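Local structure of GH26C (Muricauda sp. MAR_2010_75, 6Q78) at residues Gly84-Phe89 against Met371-Tyr376; Gly111-Asp116 against Asp142-Ala147; Arg312-Leu317 against Leu360-Val365. The protein probably hydrolyses internal beta-1,4-mannosidic linkages of mannans as a family 26 endo-beta-mannanase. All blocks are in the same frame, centred on the assembly; numbering follows the deposited sequence.

Contact 1: residues Gly84-Phe89 against Met371-Tyr376; sequences GQQDAF and MFWYNY
Gly-84 opens the pairing: its O accepts a hydrogen bond from Phe-372 N at 3.0 Å, with a nearly straight N-H...O angle of 166°. Parallel bridges of Gly-84 with Met-371 and Gln-85 with Phe-372 join strand 81-86, the first of the (beta/alpha)8 barrel, to strand 369-372, the last, and so close the barrel. Gln-85 keeps an extended side chain, which carries the amide past the strand end. There NE2 donates to Trp-373 O at 2.9 Å, in the carbonyl plane, and weakly to Asn-375 OD1, whose amide stands almost perpendicular; OE1 is taken by Thr-382 and Asn-375 OD1 also accepts from Cys-381. Gln-86 N then bonds Phe-372 O at 2.9 Å. Its side chain bends at chi2 (75°) and lies along the indole of Trp-373, amide and ring planes 14° apart, with CG 3.8 Å from the centroid of the Trp-373 six-membered ring in a CH-pi contact. Gln-86 OE1 meets Met-371 CE at 3.2 Å, while a water bridges Gln-86 O and Asn-375 N, accepting from the latter. Asp-87 ends the contact, its OD2 3.4 Å from Tyr-374 CD2. The indole lies beside a bound Tris, about 3 Å from the Trp-373 side chain, which may mark a pocket. Backbone bonds thus fix the register up to Phe-372; beyond it, amide and water bonds hold the backbone of loop 373-375, while the Gln-86 side chain lies over one face of the indole.

Contact 2: residues Gly111-Asp116 against Asp142-Ala147; sequences GLLGSD and DDVLRA
Leu-113 reaches from strand 112-116 to helix 132-150 and gives up 62 Å² to segment 142-147, about twice the 32 Å² of Val-144 and well above the 23 Å² of Ala-147. The arrangement is one beta-alpha-beta unit of the (beta/alpha)8 barrel: the strand leads into the helix, which returns to strand 153-157. The short axes run 162° apart, close to antiparallel, and approach to 9.3 Å, as expected where a barrel helix packs on the outside of its own strand.

Leu-113 CD2 makes most of this residue's contacts with the helix. Chi1 of 174° turns the Leu-113 branch point away from its own backbone nitrogen, and chi2 of 63° leaves CD2 as the extended branch, roughly anti to CA, where it meets the carbonyl oxygen of Asp-143 at 3.6 Å. Ala-147, one turn on, sets its CB 4.0 Å from the same Leu-113 CD2, and its small methyl also lies near Leu-113 CB, so the leucine is met at both its root and one branch. The Asp-143 oxygen is already bonded to Ala-147 N at 2.8 Å within the helix, and the methyl therefore packs against a polar atom whose need is met.

Val-144 touches mainly through CG2, which stands farther from Leu-113 CD2, at 4.4 Å. No hydrogen bond crosses between the two segments, and apolar contact carries the pairing. Phe-89 packs on both Leu-113 and Ala-147, and Asn-154 of the next strand also touches these two residues, which extends the interface between strand and helix. Ser-115, two residues beyond Leu-113 and likewise directed at the helix, sets its OG 3.7 Å from Val-144 CG2.

Contact 3: residues Arg312-Leu317 against Leu360-Val365; sequences RANQKL and LTHNDV
Asn-314 swings its amide fully away from its own backbone nitrogen and out toward His-362, and chi2 of -113° turns the amide so that ND2 faces His-362 O at 3.0 Å. The N-H...O angle is 168°, and the acceptor lies close to the Asn-314 amide plane. At the carbonyl the fit is less regular: ND2 stands 40° out of the His-362 carbonyl plane. ND2 has a second acceptor, so it bonds to two backbone oxygens, of Ala-359 and His-362. The other branch, Asn-314 OD1, sits at the edge of the imidazole, 3.5 Å from His-362 CD2, with the amide steeply inclined to the ring. OD1 also accepts a water at 2.8 Å, and this water accepts from Asn-363 ND2.

These links join helix 306-327 to residues 360-365, where helix 351-361 gives way to the loop before strand 369-372; both lie on the outside of the (beta/alpha)8 barrel. With an alanine here in place of Asn-314, the His-362 and Ala-359 carbonyls would probably lose this donor and the bridging water one of its acceptors.

On the inner side the contact turns apolar. Leu-317 CD2 is 3.8 Å from Leu-360 CD2 and equally far from Val-365 CG1, the Leu-317 and Val-365 side chains crossing at about a right angle. Val-365 CG2 lies 3.6 Å from Asn-314 ND2.

In the fold
All three contacts belong to one (beta/alpha)8 barrel. Contacts 1 and 2, centres 10 Å apart, share its parallel sheet: strands 81-86 and 112-116 are neighbours, and Asp-87 N lies 2.8 Å from Gly-114 O, a probable hydrogen bond. Contact 3 is about 22 Å from contact 1 and 27 Å from contact 2, between centres, and touches neither; contacts 2 and 3 lie on opposite sides of the chain's centre. Along the chain, contact 2 and then contact 3 fall between the two segments of contact 1. Contact 1 therefore pairs the first and last strands of the barrel, contact 2 packs helix 132-150 on its strand, and contact 3 joins helix 306-327 to residues 360-365; helix 351-361 leads on to strand 369-372.

Contact 1: residues Gly84-Phe89 against Met371-Tyr376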
loop_
_atom_site.group_PDB
_atom_site.type_symbol
_atom_site.label_atom_id
_atom_site.label_comp_id
_atom_site.label_asym_id
_atom_site.label_seq_id
_atom_site.Cartn_x
_atom_site.Cartn_y
_atom_site.Cartn_z
ATOM N N GLY A 84 7.026 -6.867 1.448
ATOM C CA GLY A 84 5.788 -7.587 1.676
ATOM C C GLY A 84 5.062 -7.977 0.402
ATOM O O GLY A 84 5.580 -7.825 -0.713
ATOM N N GLN A 85 3.843 -8.496 0.549
ATOM C CA GLN A 85 3.073 -8.948 -0.604
ATOM C C GLN A 85 1.579 -8.843 -0.298
ATOM O O GLN A 85 1.123 -9.147 0.825
ATOM C CB GLN A 85 3.470 -10.381 -1.026
ATOM C CG GLN A 85 2.734 -10.891 -2.267
ATOM C CD GLN A 85 3.497 -12.032 -2.961
ATOM O OE1 GLN A 85 4.270 -12.768 -2.339
ATOM N NE2 GLN A 85 3.280 -12.173 -4.256
ATOM N N GLN A 86 0.836 -8.416 -1.313
ATOM C CA GLN A 86 -0.622 -8.330 -1.222
ATOM C C GLN A 86 -1.191 -9.733 -1.002
ATOM O O GLN A 86 -0.809 -10.681 -1.696
ATOM C CB GLN A 86 -1.165 -7.760 -2.536
ATOM C CG GLN A 86 -2.645 -7.449 -2.518
ATOM C CD GLN A 86 -2.968 -6.200 -1.731
ATOM O OE1 GLN A 86 -2.095 -5.480 -1.291
ATOM N NE2 GLN A 86 -4.276 -5.941 -1.569
ATOM N N ASP A 87 -2.125 -9.851 -0.047
ATOM C CA ASP A 87 -2.855 -11.105 0.189
ATOM C C ASP A 87 -1.931 -12.299 0.403
ATOM O O ASP A 87 -2.208 -13.427 -0.027
ATOM C CB ASP A 87 -3.886 -11.361 -0.919
ATOM C CG ASP A 87 -4.983 -10.315 -0.932
ATOM O OD1 ASP A 87 -5.314 -9.768 0.118
ATOM O OD2 ASP A 87 -5.525 -10.026 -2.016
ATOM N N ALA A 88 -0.821 -12.058 1.095
ATOM C CA ALA A 88 0.186 -13.118 1.232
ATOM C C ALA A 88 -0.370 -14.352 1.951
ATOM O O ALA A 88 0.142 -15.458 1.738
ATOM C CB ALA A 88 1.401 -12.579 1.980
ATOM N N PHE A 89 -1.361 -14.193 2.837
ATOM C CA PHE A 89 -1.896 -15.326 3.599
ATOM C C PHE A 89 -3.156 -15.957 2.995
ATOM O O PHE A 89 -3.642 -16.957 3.552
ATOM C CB PHE A 89 -2.143 -14.915 5.057
ATOM C CG PHE A 89 -0.905 -14.406 5.783
ATOM C CD1 PHE A 89 0.306 -15.064 5.691
ATOM C CD2 PHE A 89 -0.990 -13.281 6.578
ATOM C CE1 PHE A 89 1.434 -14.591 6.352
ATOM C CE2 PHE A 89 0.139 -12.793 7.249
ATOM C CZ PHE A 89 1.356 -13.462 7.126
ATOM N N MET A 371 6.176 -3.454 -1.721
ATOM C CA MET A 371 5.205 -4.548 -1.721
ATOM C C MET A 371 4.954 -5.070 -3.127
ATOM O O MET A 371 4.695 -4.294 -4.053
ATOM C CB MET A 371 3.879 -4.081 -1.111
ATOM C CG MET A 371 2.884 -5.238 -0.794
ATOM S SD MET A 371 1.224 -4.613 -0.494
ATOM C CE MET A 371 0.682 -4.168 -2.159
ATOM N N PHE A 372 5.002 -6.390 -3.261
ATOM C CA PHE A 372 4.611 -7.077 -4.478
ATOM C C PHE A 372 3.097 -7.255 -4.516
ATOM O O PHE A 372 2.435 -7.388 -3.470
ATOM C CB PHE A 372 5.256 -8.465 -4.460
ATOM C CG PHE A 372 6.756 -8.427 -4.620
ATOM C CD1 PHE A 372 7.316 -8.164 -5.859
ATOM C CD2 PHE A 372 7.611 -8.645 -3.533
ATOM C CE1 PHE A 372 8.704 -8.108 -6.024
ATOM C CE2 PHE A 372 9.000 -8.610 -3.720
ATOM C CZ PHE A 372 9.536 -8.340 -4.960
ATOM N N TRP A 373 2.539 -7.256 -5.732
ATOM C CA TRP A 373 1.145 -7.642 -5.868
ATOM C C TRP A 373 0.990 -9.138 -5.581
ATOM O O TRP A 373 1.966 -9.848 -5.341
ATOM C CB TRP A 373 0.578 -7.210 -7.231
ATOM C CG TRP A 373 -0.906 -7.077 -7.217
ATOM C CD1 TRP A 373 -1.795 -7.762 -8.001
ATOM C CD2 TRP A 373 -1.699 -6.209 -6.376
ATOM N NE1 TRP A 373 -3.084 -7.398 -7.693
ATOM C CE2 TRP A 373 -3.059 -6.444 -6.708
ATOM C CE3 TRP A 373 -1.390 -5.258 -5.392
ATOM C CZ2 TRP A 373 -4.116 -5.774 -6.077
ATOM C CZ3 TRP A 373 -2.448 -4.592 -4.759
ATOM C CH2 TRP A 373 -3.792 -4.863 -5.107
ATOM N N TYR A 374 -0.246 -9.626 -5.580
ATOM C CA TYR A 374 -0.478 -11.013 -5.191
ATOM C C TYR A 374 -0.042 -12.003 -6.278
ATOM O O TYR A 374 0.029 -11.685 -7.477
ATOM C CB TYR A 374 -1.916 -11.282 -4.730
ATOM C CG TYR A 374 -3.064 -10.814 -5.596
ATOM C CD1 TYR A 374 -3.265 -11.307 -6.881
ATOM C CD2 TYR A 374 -3.988 -9.901 -5.090
ATOM C CE1 TYR A 374 -4.379 -10.893 -7.648
ATOM C CE2 TYR A 374 -5.081 -9.496 -5.839
ATOM C CZ TYR A 374 -5.263 -9.989 -7.089
ATOM O OH TYR A 374 -6.365 -9.567 -7.838
ATOM N N ASN A 375 0.218 -13.231 -5.840
ATOM C CA ASN A 375 0.290 -14.384 -6.743
ATOM C C ASN A 375 -1.095 -14.989 -6.863
ATOM O O ASN A 375 -1.843 -15.013 -5.889
ATOM C CB ASN A 375 1.210 -15.448 -6.132
ATOM C CG ASN A 375 2.690 -15.060 -6.135
ATOM O OD1 ASN A 375 3.126 -14.127 -6.811
ATOM N ND2 ASN A 375 3.481 -15.815 -5.358
ATOM N N TYR A 376 -1.448 -15.470 -8.057
ATOM C CA TYR A 376 -2.816 -15.935 -8.262
ATOM C C TYR A 376 -2.864 -16.891 -9.444
ATOM O O TYR A 376 -2.394 -16.552 -10.531
ATOM C CB TYR A 376 -3.714 -14.718 -8.560
ATOM C CG TYR A 376 -5.167 -15.065 -8.790
ATOM C CD1 TYR A 376 -6.006 -15.363 -7.729
ATOM C CD2 TYR A 376 -5.694 -15.090 -10.065
ATOM C CE1 TYR A 376 -7.345 -15.684 -7.941
ATOM C CE2 TYR A 376 -7.021 -15.406 -10.284
ATOM C CZ TYR A 376 -7.836 -15.695 -9.216
ATOM O OH TYR A 376 -9.162 -16.005 -9.448
HETATM O O HOH W 1 -0.120 -13.336 -2.789
#

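Contact 2: residues Gly111-Asp116 against Asp142-Ala147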
loop_
_atom_site.group_PDB
_atom_site.type_symbol
_atom_site.label_atom_id
_atom_site.label_comp_id
_atom_site.label_asym_id
_atom_site.label_seq_id
_atom_site.Cartn_x
_atom_site.Cartn_y
_atom_site.Cartn_z
ATOM N N GLY A 111 7.540 -9.347 5.508
ATOM C CA GLY A 111 7.468 -8.423 6.641
ATOM C C GLY A 111 6.265 -7.515 6.643
ATOM O O GLY A 111 6.050 -6.748 7.585
ATOM N N LEU A 112 5.463 -7.584 5.585
ATOM C CA LEU A 112 4.324 -6.695 5.392
ATOM C C LEU A 112 3.236 -7.440 4.630
ATOM O O LEU A 112 3.526 -8.238 3.731
ATOM C CB LEU A 112 4.767 -5.416 4.656
ATOM C CG LEU A 112 3.730 -4.413 4.173
ATOM C CD1 LEU A 112 4.409 -3.047 4.138
ATOM C CD2 LEU A 112 3.237 -4.770 2.834
ATOM N N LEU A 113 1.996 -7.192 5.025
ATOM C CA LEU A 113 0.823 -7.765 4.378
ATOM C C LEU A 113 -0.018 -6.651 3.765
ATOM O O LEU A 113 -0.345 -5.681 4.454
ATOM C CB LEU A 113 -0.027 -8.496 5.408
ATOM C CG LEU A 113 -1.378 -9.036 4.890
ATOM C CD1 LEU A 113 -1.101 -10.088 3.801
ATOM C CD2 LEU A 113 -2.232 -9.587 6.009
ATOM N N GLY A 114 -0.368 -6.802 2.492
ATOM C CA GLY A 114 -1.295 -5.890 1.819
ATOM C C GLY A 114 -2.683 -6.503 1.798
ATOM O O GLY A 114 -2.850 -7.690 1.517
ATOM N N SER A 115 -3.677 -5.675 2.122
ATOM C CA SER A 115 -5.096 -6.060 2.027
ATOM C C SER A 115 -5.872 -4.955 1.319
ATOM O O SER A 115 -5.318 -3.909 0.956
ATOM C CB SER A 115 -5.683 -6.210 3.441
ATOM O OG SER A 115 -5.003 -7.322 4.077
ATOM N N ASP A 116 -7.169 -5.193 1.098
ATOM C CA ASP A 116 -7.980 -4.286 0.269
ATOM C C ASP A 116 -9.311 -4.080 0.968
ATOM O O ASP A 116 -9.932 -5.040 1.436
ATOM C CB ASP A 116 -8.193 -4.928 -1.111
ATOM C CG ASP A 116 -8.653 -3.932 -2.197
ATOM O OD1 ASP A 116 -9.398 -2.954 -1.913
ATOM O OD2 ASP A 116 -8.317 -4.202 -3.396
ATOM N N ASP A 142 -9.011 -11.687 9.942
ATOM C CA ASP A 142 -8.176 -12.722 10.556
ATOM C C ASP A 142 -6.724 -12.643 10.061
ATOM O O ASP A 142 -5.788 -12.788 10.862
ATOM C CB ASP A 142 -8.734 -14.089 10.223
ATOM C CG ASP A 142 -9.998 -14.427 11.020
ATOM O OD1 ASP A 142 -10.388 -13.657 11.945
ATOM O OD2 ASP A 142 -10.598 -15.469 10.714
ATOM N N ASP A 143 -6.511 -12.383 8.766
ATOM C CA ASP A 143 -5.140 -12.317 8.244
ATOM C C ASP A 143 -4.411 -11.084 8.775
ATOM O O ASP A 143 -3.212 -11.160 9.099
ATOM C CB ASP A 143 -5.165 -12.284 6.705
ATOM C CG ASP A 143 -5.527 -13.618 6.076
ATOM O OD1 ASP A 143 -5.726 -13.650 4.810
ATOM O OD2 ASP A 143 -5.637 -14.616 6.804
ATOM N N VAL A 144 -5.125 -9.954 8.913
ATOM C CA VAL A 144 -4.521 -8.733 9.448
ATOM C C VAL A 144 -4.137 -8.912 10.920
ATOM O O VAL A 144 -3.057 -8.463 11.352
ATOM C CB VAL A 144 -5.489 -7.557 9.224
ATOM C CG1 VAL A 144 -5.117 -6.304 10.069
ATOM C CG2 VAL A 144 -5.478 -7.180 7.735
ATOM N N LEU A 145 -5.018 -9.536 11.712
ATOM C CA LEU A 145 -4.687 -9.762 13.116
ATOM C C LEU A 145 -3.528 -10.731 13.247
ATOM O O LEU A 145 -2.641 -10.525 14.104
ATOM C CB LEU A 145 -5.896 -10.275 13.907
ATOM C CG LEU A 145 -7.112 -9.353 13.952
ATOM C CD1 LEU A 145 -8.245 -10.065 14.742
ATOM C CD2 LEU A 145 -6.753 -8.039 14.631
ATOM N N ARG A 146 -3.506 -11.789 12.415
ATOM C CA ARG A 146 -2.366 -12.713 12.376
ATOM C C ARG A 146 -1.083 -11.958 12.051
ATOM O O ARG A 146 -0.040 -12.127 12.717
ATOM C CB ARG A 146 -2.628 -13.767 11.295
ATOM C CG ARG A 146 -1.403 -14.593 10.822
ATOM C CD ARG A 146 -1.881 -15.689 9.870
ATOM N NE ARG A 146 -0.821 -16.408 9.189
ATOM C CZ ARG A 146 -1.044 -17.280 8.213
ATOM N NH1 ARG A 146 -2.289 -17.505 7.802
ATOM N NH2 ARG A 146 -0.026 -17.912 7.637
ATOM N N ALA A 147 -1.140 -11.095 11.032
ATOM C CA ALA A 147 0.043 -10.322 10.665
ATOM C C ALA A 147 0.513 -9.457 11.831
ATOM O O ALA A 147 1.711 -9.439 12.164
ATOM C CB ALA A 147 -0.257 -9.452 9.430
#

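Contact 3: residues Arg312-Leu317 against Leu360-Val365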
loop_
_atom_site.group_PDB
_atom_site.type_symbol
_atom_site.label_atom_id
_atom_site.label_comp_id
_atom_site.label_asym_id
_atom_site.label_seq_id
_atom_site.Cartn_x
_atom_site.Cartn_y
_atom_site.Cartn_z
ATOM N N ARG A 312 15.012 4.621 -15.038
ATOM C CA ARG A 312 13.791 5.396 -14.808
ATOM C C ARG A 312 13.194 5.089 -13.439
ATOM O O ARG A 312 12.804 6.000 -12.705
ATOM C CB ARG A 312 12.756 5.119 -15.907
ATOM C CG ARG A 312 13.212 5.560 -17.270
ATOM C CD ARG A 312 12.060 5.589 -18.283
ATOM N NE ARG A 312 11.320 4.324 -18.395
ATOM C CZ ARG A 312 11.568 3.363 -19.289
ATOM N NH1 ARG A 312 12.574 3.464 -20.135
ATOM N NH2 ARG A 312 10.803 2.278 -19.311
ATOM N N ALA A 313 13.082 3.804 -13.092
ATOM C CA ALA A 313 12.477 3.451 -11.807
ATOM C C ALA A 313 13.269 4.033 -10.642
ATOM O O ALA A 313 12.691 4.545 -9.678
ATOM C CB ALA A 313 12.365 1.929 -11.666
ATOM N N ASN A 314 14.597 3.971 -10.715
ATOM C CA ASN A 314 15.407 4.542 -9.644
ATOM C C ASN A 314 15.264 6.060 -9.573
ATOM O O ASN A 314 15.183 6.633 -8.469
ATOM C CB ASN A 314 16.864 4.153 -9.863
ATOM C CG ASN A 314 17.790 4.709 -8.803
ATOM O OD1 ASN A 314 18.627 5.569 -9.097
ATOM N ND2 ASN A 314 17.649 4.221 -7.564
ATOM N N GLN A 315 15.261 6.729 -10.720
ATOM C CA GLN A 315 15.125 8.186 -10.736
ATOM C C GLN A 315 13.791 8.621 -10.141
ATOM O O GLN A 315 13.717 9.624 -9.413
ATOM C CB GLN A 315 15.268 8.717 -12.169
ATOM C CG GLN A 315 16.706 8.614 -12.667
ATOM C CD GLN A 315 16.852 8.818 -14.152
ATOM O OE1 GLN A 315 15.870 8.930 -14.874
ATOM N NE2 GLN A 315 18.093 8.866 -14.617
ATOM N N LYS A 316 12.710 7.910 -10.474
ATOM C CA LYS A 316 11.425 8.310 -9.937
ATOM C C LYS A 316 11.365 8.031 -8.438
ATOM O O LYS A 316 10.881 8.869 -7.663
ATOM C CB LYS A 316 10.323 7.596 -10.712
ATOM C CG LYS A 316 10.226 8.034 -12.184
ATOM C CD LYS A 316 9.334 7.049 -12.946
ATOM C CE LYS A 316 9.349 7.339 -14.452
ATOM N NZ LYS A 316 8.427 6.325 -15.107
ATOM N N LEU A 317 11.892 6.879 -7.995
ATOM C CA LEU A 317 11.881 6.591 -6.561
ATOM C C LEU A 317 12.752 7.575 -5.789
ATOM O O LEU A 317 12.453 7.866 -4.614
ATOM C CB LEU A 317 12.270 5.130 -6.293
ATOM C CG LEU A 317 11.888 4.556 -4.916
ATOM C CD1 LEU A 317 10.400 4.710 -4.643
ATOM C CD2 LEU A 317 12.290 3.088 -4.829
ATOM N N LEU A 360 15.799 0.057 -5.971
ATOM C CA LEU A 360 15.440 0.356 -4.585
ATOM C C LEU A 360 16.587 0.927 -3.766
ATOM O O LEU A 360 16.338 1.444 -2.671
ATOM C CB LEU A 360 14.955 -0.917 -3.881
ATOM C CG LEU A 360 13.668 -1.551 -4.404
ATOM C CD1 LEU A 360 13.352 -2.898 -3.743
ATOM C CD2 LEU A 360 12.529 -0.593 -4.144
ATOM N N THR A 361 17.825 0.858 -4.254
ATOM C CA THR A 361 18.949 1.225 -3.402
ATOM C C THR A 361 19.919 2.220 -4.037
ATOM O O THR A 361 20.599 2.941 -3.310
ATOM C CB THR A 361 19.735 -0.021 -2.940
ATOM O OG1 THR A 361 20.260 -0.729 -4.079
ATOM C CG2 THR A 361 18.865 -0.948 -2.124
ATOM N N HIS A 362 20.059 2.237 -5.361
ATOM C CA HIS A 362 21.104 3.060 -5.969
ATOM C C HIS A 362 20.872 4.523 -5.635
ATOM O O HIS A 362 19.732 4.973 -5.492
ATOM C CB HIS A 362 21.066 2.894 -7.490
ATOM C CG HIS A 362 22.116 3.673 -8.222
ATOM N ND1 HIS A 362 23.435 3.280 -8.260
ATOM C CD2 HIS A 362 22.034 4.804 -8.964
ATOM C CE1 HIS A 362 24.128 4.147 -8.979
ATOM N NE2 HIS A 362 23.300 5.083 -9.416
ATOM N N ASN A 363 21.967 5.280 -5.530
ATOM C CA ASN A 363 21.879 6.721 -5.319
ATOM C C ASN A 363 21.192 7.060 -3.997
ATOM O O ASN A 363 20.470 8.057 -3.892
ATOM C CB ASN A 363 21.208 7.430 -6.505
ATOM C CG ASN A 363 21.548 8.916 -6.577
ATOM O OD1 ASN A 363 22.601 9.357 -6.091
ATOM N ND2 ASN A 363 20.658 9.695 -7.188
ATOM N N ASP A 364 21.400 6.225 -2.980
ATOM C CA ASP A 364 20.951 6.542 -1.617
ATOM C C ASP A 364 19.434 6.760 -1.504
ATOM O O ASP A 364 18.976 7.602 -0.736
ATOM C CB ASP A 364 21.731 7.735 -1.056
ATOM C CG ASP A 364 23.216 7.446 -0.980
ATOM O OD1 ASP A 364 23.585 6.551 -0.186
ATOM O OD2 ASP A 364 24.007 8.084 -1.714
ATOM N N VAL A 365 18.647 5.999 -2.269
ATOM C CA VAL A 365 17.201 5.943 -2.036
ATOM C C VAL A 365 16.938 5.434 -0.617
ATOM O O VAL A 365 17.603 4.507 -0.133
ATOM C CB VAL A 365 16.545 5.040 -3.102
ATOM C CG1 VAL A 365 15.088 4.669 -2.741
ATOM C CG2 VAL A 365 16.588 5.700 -4.502
HETATM O O HOH W 2 18.902 8.351 -9.097
#